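CcbJ (Streptomyces caelestis, PDB 4HGZ) is an S-adenosyl-L-methionine-dependent methyltransferase that probably transfers a methyl group to nitrogen. Local coordinates at residues P65-F78 against E86-L100. Sequence-based numbering, arbitrary orientation.
Sequences PVLELGVGTGRVAF and EVHGVESSEPMLDKL
E91, at the C-terminal end of strand 87-91, reaches across to the glycine-rich turn that follows strand 66-69, a worked example of how a Rossmann-like methyltransferase builds its cofactor site. Its chain leaves the backbone with CG anti to N (chi1 178°), then bends at chi2 (55°), which brings the carboxylate back over the turn. There E91 OE2 accepts from G72 N at 3.1 Å, the donor standing above the carboxylate plane, while E91 OE1 takes S93 N at the head of helix 94-106. Beside E91, V71 packs on the backbone of the neighbouring strand: V71 CG1 is 3.6 Å from G89 C and also touches E91 CB, and V71 CB and CG2 lie against G89 CA.

The two strands run parallel, with bonds alternating across the pair, V66 N to E86 O at one end and G70 N to V90 O at the other. V90 O closes the series by accepting from both G70 N and V71 N, which approach from opposite faces of its carbonyl plane. On one face of the sheet L67 crosses H88 at about a right angle, L67 CD1 lying 3.8 Å from H88 CB, and also meets V90 CG2. The H88 ring is held at both nitrogens, NE2 giving to E86 OE2 nearly in the ring plane and ND1 bonding to Y130. On the other face V66 CG2 packs on V87 CG2 (3.8 Å), and A77 CB touches V87 CG1.

L100 slants across F78, with CD1 near CE2 and CZ of the ring, while CD2 meets V71 CG1. The amides of G72 and S93 fix the E91 carboxylate, which with R75 belongs to the S-adenosyl-L-homocysteine site, without its ligand in this chain; sharing its charge between turn and helix start would be expected to stabilise the anionic form.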
loop_
_atom_site.group_PDB
_atom_site.type_symbol
_atom_site.label_atom_id
_atom_site.label_comp_id
_atom_site.label_asym_id
_atom_site.label_seq_id
_atom_site.Cartn_x
_atom_site.Cartn_y
_atom_site.Cartn_z
ATOM N N PRO C 65 36.517 -31.293 9.291
ATOM C CA PRO C 65 35.121 -31.657 8.987
ATOM C C PRO C 65 34.075 -30.650 9.464
ATOM O O PRO C 65 34.230 -30.032 10.520
ATOM C CB PRO C 65 34.933 -32.986 9.728
ATOM C CG PRO C 65 35.910 -32.929 10.880
ATOM C CD PRO C 65 36.967 -31.877 10.568
ATOM N N VAL C 66 33.006 -30.504 8.691
ATOM C CA VAL C 66 31.948 -29.575 9.043
ATOM C C VAL C 66 30.630 -30.301 9.247
ATOM O O VAL C 66 30.417 -31.389 8.711
ATOM C CB VAL C 66 31.757 -28.490 7.963
ATOM C CG1 VAL C 66 33.072 -27.772 7.694
ATOM C CG2 VAL C 66 31.224 -29.109 6.682
ATOM N N LEU C 67 29.743 -29.682 10.016
ATOM C CA LEU C 67 28.448 -30.264 10.315
ATOM C C LEU C 67 27.354 -29.383 9.736
ATOM O O LEU C 67 27.277 -28.203 10.068
ATOM C CB LEU C 67 28.274 -30.365 11.827
ATOM C CG LEU C 67 26.996 -31.025 12.338
ATOM C CD1 LEU C 67 27.141 -32.533 12.283
ATOM C CD2 LEU C 67 26.693 -30.570 13.760
ATOM N N GLU C 68 26.521 -29.940 8.858
ATOM C CA GLU C 68 25.365 -29.209 8.371
ATOM C C GLU C 68 24.096 -29.623 9.117
ATOM O O GLU C 68 23.683 -30.778 9.065
ATOM C CB GLU C 68 25.151 -29.361 6.855
ATOM C CG GLU C 68 23.948 -28.515 6.398
ATOM C CD GLU C 68 23.641 -28.567 4.904
ATOM O OE1 GLU C 68 24.283 -29.351 4.172
ATOM O OE2 GLU C 68 22.731 -27.812 4.468
ATOM N N LEU C 69 23.487 -28.675 9.819
ATOM C CA LEU C 69 22.188 -28.900 10.414
ATOM C C LEU C 69 21.138 -28.728 9.323
ATOM O O LEU C 69 21.107 -27.702 8.657
ATOM C CB LEU C 69 21.941 -27.885 11.515
ATOM C CG LEU C 69 22.985 -27.842 12.620
ATOM C CD1 LEU C 69 22.523 -26.925 13.736
ATOM C CD2 LEU C 69 23.211 -29.233 13.154
ATOM N N GLY C 70 20.291 -29.732 9.129
ATOM C CA GLY C 70 19.227 -29.660 8.129
ATOM C C GLY C 70 19.760 -29.852 6.734
ATOM O O GLY C 70 19.560 -29.016 5.860
ATOM N N VAL C 71 20.435 -30.971 6.525
ATOM C CA VAL C 71 21.176 -31.212 5.296
ATOM C C VAL C 71 20.285 -31.645 4.129
ATOM O O VAL C 71 20.748 -31.754 2.997
ATOM C CB VAL C 71 22.251 -32.279 5.555
ATOM C CG1 VAL C 71 21.588 -33.617 5.864
ATOM C CG2 VAL C 71 23.224 -32.385 4.396
ATOM N N GLY C 72 19.007 -31.893 4.398
ATOM C CA GLY C 72 18.061 -32.264 3.336
ATOM C C GLY C 72 18.583 -33.348 2.401
ATOM O O GLY C 72 18.994 -34.416 2.850
ATOM N N THR C 73 18.569 -33.083 1.098
ATOM C CA THR C 73 19.060 -34.062 0.132
ATOM C C THR C 73 20.473 -33.737 -0.351
ATOM O O THR C 73 20.934 -34.289 -1.352
ATOM C CB THR C 73 18.140 -34.181 -1.097
ATOM O OG1 THR C 73 18.069 -32.918 -1.762
ATOM C CG2 THR C 73 16.740 -34.627 -0.691
ATOM N N GLY C 74 21.153 -32.841 0.355
ATOM C CA GLY C 74 22.564 -32.564 0.081
ATOM C C GLY C 74 22.834 -31.373 -0.816
ATOM O O GLY C 74 23.893 -31.287 -1.451
ATOM N N ARG C 75 21.886 -30.445 -0.860
ATOM C CA ARG C 75 22.000 -29.278 -1.728
ATOM C C ARG C 75 23.326 -28.549 -1.534
ATOM O O ARG C 75 23.961 -28.127 -2.501
ATOM C CB ARG C 75 20.838 -28.321 -1.493
ATOM C CG ARG C 75 20.875 -27.118 -2.375
ATOM C CD ARG C 75 19.716 -26.180 -2.089
ATOM N NE ARG C 75 19.759 -25.610 -0.743
ATOM C CZ ARG C 75 20.398 -24.487 -0.422
ATOM N NH1 ARG C 75 21.067 -23.813 -1.349
ATOM N NH2 ARG C 75 20.364 -24.038 0.828
ATOM N N VAL C 76 23.741 -28.405 -0.281
ATOM C CA VAL C 76 25.019 -27.790 0.043
ATOM C C VAL C 76 26.119 -28.832 0.275
ATOM O O VAL C 76 27.290 -28.580 -0.003
ATOM C CB VAL C 76 24.893 -26.905 1.299
ATOM C CG1 VAL C 76 26.153 -26.078 1.504
ATOM C CG2 VAL C 76 23.660 -26.002 1.195
ATOM N N ALA C 77 25.739 -30.003 0.773
ATOM C CA ALA C 77 26.704 -31.038 1.158
ATOM C C ALA C 77 27.507 -31.586 -0.023
ATOM O O ALA C 77 28.720 -31.766 0.074
ATOM C CB ALA C 77 26.010 -32.178 1.919
ATOM N N PHE C 78 26.846 -31.838 -1.142
ATOM C CA PHE C 78 27.568 -32.379 -2.287
ATOM C C PHE C 78 28.528 -31.377 -2.939
ATOM O O PHE C 78 29.669 -31.721 -3.261
ATOM C CB PHE C 78 26.602 -32.993 -3.301
ATOM C CG PHE C 78 25.942 -34.235 -2.799
ATOM C CD1 PHE C 78 26.697 -35.364 -2.523
ATOM C CD2 PHE C 78 24.582 -34.272 -2.571
ATOM C CE1 PHE C 78 26.101 -36.507 -2.046
ATOM C CE2 PHE C 78 23.985 -35.413 -2.091
ATOM C CZ PHE C 78 24.743 -36.532 -1.834
ATOM N N GLU C 86 34.981 -32.696 4.221
ATOM C CA GLU C 86 34.198 -33.766 4.848
ATOM C C GLU C 86 32.962 -33.198 5.554
ATOM O O GLU C 86 33.078 -32.392 6.480
ATOM C CB GLU C 86 35.051 -34.565 5.835
ATOM C CG GLU C 86 34.325 -35.763 6.431
ATOM C CD GLU C 86 35.164 -36.533 7.442
ATOM O OE1 GLU C 86 36.407 -36.425 7.418
ATOM O OE2 GLU C 86 34.572 -37.254 8.269
ATOM N N VAL C 87 31.781 -33.624 5.109
ATOM C CA VAL C 87 30.526 -33.105 5.642
ATOM C C VAL C 87 29.679 -34.153 6.367
ATOM O O VAL C 87 29.164 -35.092 5.753
ATOM C CB VAL C 87 29.644 -32.509 4.538
ATOM C CG1 VAL C 87 28.377 -31.979 5.141
ATOM C CG2 VAL C 87 30.353 -31.400 3.836
ATOM N N HIS C 88 29.530 -33.987 7.673
ATOM C CA HIS C 88 28.526 -34.730 8.425
ATOM C C HIS C 88 27.216 -33.946 8.364
ATOM O O HIS C 88 27.173 -32.766 8.730
ATOM C CB HIS C 88 28.980 -34.877 9.873
ATOM C CG HIS C 88 30.287 -35.591 10.011
ATOM N ND1 HIS C 88 30.798 -35.987 11.230
ATOM C CD2 HIS C 88 31.172 -36.008 9.076
ATOM C CE1 HIS C 88 31.950 -36.605 11.037
ATOM N NE2 HIS C 88 32.198 -36.633 9.739
ATOM N N GLY C 89 26.152 -34.582 7.891
ATOM C CA GLY C 89 24.874 -33.888 7.764
ATOM C C GLY C 89 23.758 -34.481 8.600
ATOM O O GLY C 89 23.429 -35.663 8.465
ATOM N N VAL C 90 23.171 -33.654 9.461
ATOM C CA VAL C 90 22.034 -34.058 10.270
ATOM C C VAL C 90 20.706 -33.712 9.599
ATOM O O VAL C 90 20.534 -32.613 9.083
ATOM C CB VAL C 90 22.068 -33.384 11.646
ATOM C CG1 VAL C 90 20.817 -33.739 12.435
ATOM C CG2 VAL C 90 23.313 -33.809 12.406
ATOM N N GLU C 91 19.771 -34.656 9.617
ATOM C CA GLU C 91 18.447 -34.463 9.029
ATOM C C GLU C 91 17.405 -35.335 9.737
ATOM O O GLU C 91 17.625 -36.532 9.918
ATOM C CB GLU C 91 18.466 -34.827 7.548
ATOM C CG GLU C 91 17.113 -34.689 6.880
ATOM C CD GLU C 91 16.536 -33.305 7.078
ATOM O OE1 GLU C 91 15.330 -33.192 7.414
ATOM O OE2 GLU C 91 17.306 -32.332 6.914
ATOM N N SER C 92 16.273 -34.739 10.116
ATOM C CA SER C 92 15.216 -35.452 10.836
ATOM C C SER C 92 14.256 -36.200 9.924
ATOM O O SER C 92 13.621 -37.162 10.346
ATOM C CB SER C 92 14.423 -34.502 11.742
ATOM O OG SER C 92 13.860 -33.434 11.007
ATOM N N SER C 93 14.144 -35.751 8.681
ATOM C CA SER C 93 13.257 -36.393 7.716
ATOM C C SER C 93 13.885 -37.654 7.143
ATOM O O SER C 93 14.891 -37.596 6.435
ATOM C CB SER C 93 12.915 -35.432 6.582
ATOM O OG SER C 93 12.304 -36.133 5.516
ATOM N N GLU C 94 13.284 -38.800 7.436
ATOM C CA GLU C 94 13.836 -40.066 6.985
ATOM C C GLU C 94 13.840 -40.190 5.462
ATOM O O GLU C 94 14.849 -40.568 4.873
ATOM C CB GLU C 94 13.090 -41.237 7.623
ATOM C CG GLU C 94 13.847 -42.549 7.539
ATOM C CD GLU C 94 13.291 -43.596 8.478
ATOM O OE1 GLU C 94 12.329 -43.284 9.216
ATOM O OE2 GLU C 94 13.821 -44.728 8.481
ATOM N N PRO C 95 12.703 -39.882 4.818
ATOM C CA PRO C 95 12.626 -39.929 3.358
ATOM C C PRO C 95 13.708 -39.072 2.695
ATOM O O PRO C 95 14.315 -39.494 1.709
ATOM C CB PRO C 95 11.227 -39.372 3.049
ATOM C CG PRO C 95 10.680 -38.851 4.359
ATOM C CD PRO C 95 11.399 -39.585 5.436
ATOM N N MET C 96 13.950 -37.882 3.233
ATOM C CA MET C 96 15.020 -37.032 2.731
ATOM C C MET C 96 16.411 -37.615 2.981
ATOM O O MET C 96 17.247 -37.627 2.084
ATOM C CB MET C 96 14.925 -35.630 3.331
ATOM C CG MET C 96 14.031 -34.688 2.548
ATOM S SD MET C 96 14.038 -33.029 3.236
ATOM C CE MET C 96 13.106 -32.147 1.984
ATOM N N LEU C 97 16.667 -38.090 4.195
ATOM C CA LEU C 97 17.968 -38.669 4.488
ATOM C C LEU C 97 18.218 -39.901 3.624
ATOM O O LEU C 97 19.327 -40.120 3.137
ATOM C CB LEU C 97 18.086 -39.030 5.961
ATOM C CG LEU C 97 19.506 -39.376 6.390
ATOM C CD1 LEU C 97 20.358 -38.137 6.339
ATOM C CD2 LEU C 97 19.512 -39.963 7.778
ATOM N N ASP C 98 17.184 -40.712 3.435
ATOM C CA ASP C 98 17.318 -41.878 2.585
ATOM C C ASP C 98 17.839 -41.452 1.216
ATOM O O ASP C 98 18.753 -42.068 0.671
ATOM C CB ASP C 98 15.991 -42.634 2.474
ATOM C CG ASP C 98 15.718 -43.520 3.688
ATOM O OD1 ASP C 98 16.664 -43.769 4.464
ATOM O OD2 ASP C 98 14.564 -43.974 3.865
ATOM N N LYS C 99 17.271 -40.379 0.673
ATOM C CA LYS C 99 17.678 -39.890 -0.638
ATOM C C LYS C 99 19.117 -39.397 -0.650
ATOM O O LYS C 99 19.876 -39.702 -1.558
ATOM C CB LYS C 99 16.755 -38.779 -1.119
ATOM C CG LYS C 99 15.698 -39.251 -2.079
ATOM C CD LYS C 99 15.446 -38.211 -3.149
ATOM C CE LYS C 99 15.040 -38.869 -4.461
ATOM N NZ LYS C 99 15.190 -37.939 -5.617
ATOM N N LEU C 100 19.492 -38.625 0.357
ATOM C CA LEU C 100 20.868 -38.204 0.473
ATOM C C LEU C 100 21.800 -39.420 0.412
ATOM O O LEU C 100 22.837 -39.378 -0.240
ATOM C CB LEU C 100 21.086 -37.412 1.761
ATOM C CG LEU C 100 22.547 -37.058 2.033
ATOM C CD1 LEU C 100 22.973 -35.961 1.111
ATOM C CD2 LEU C 100 22.762 -36.624 3.462
#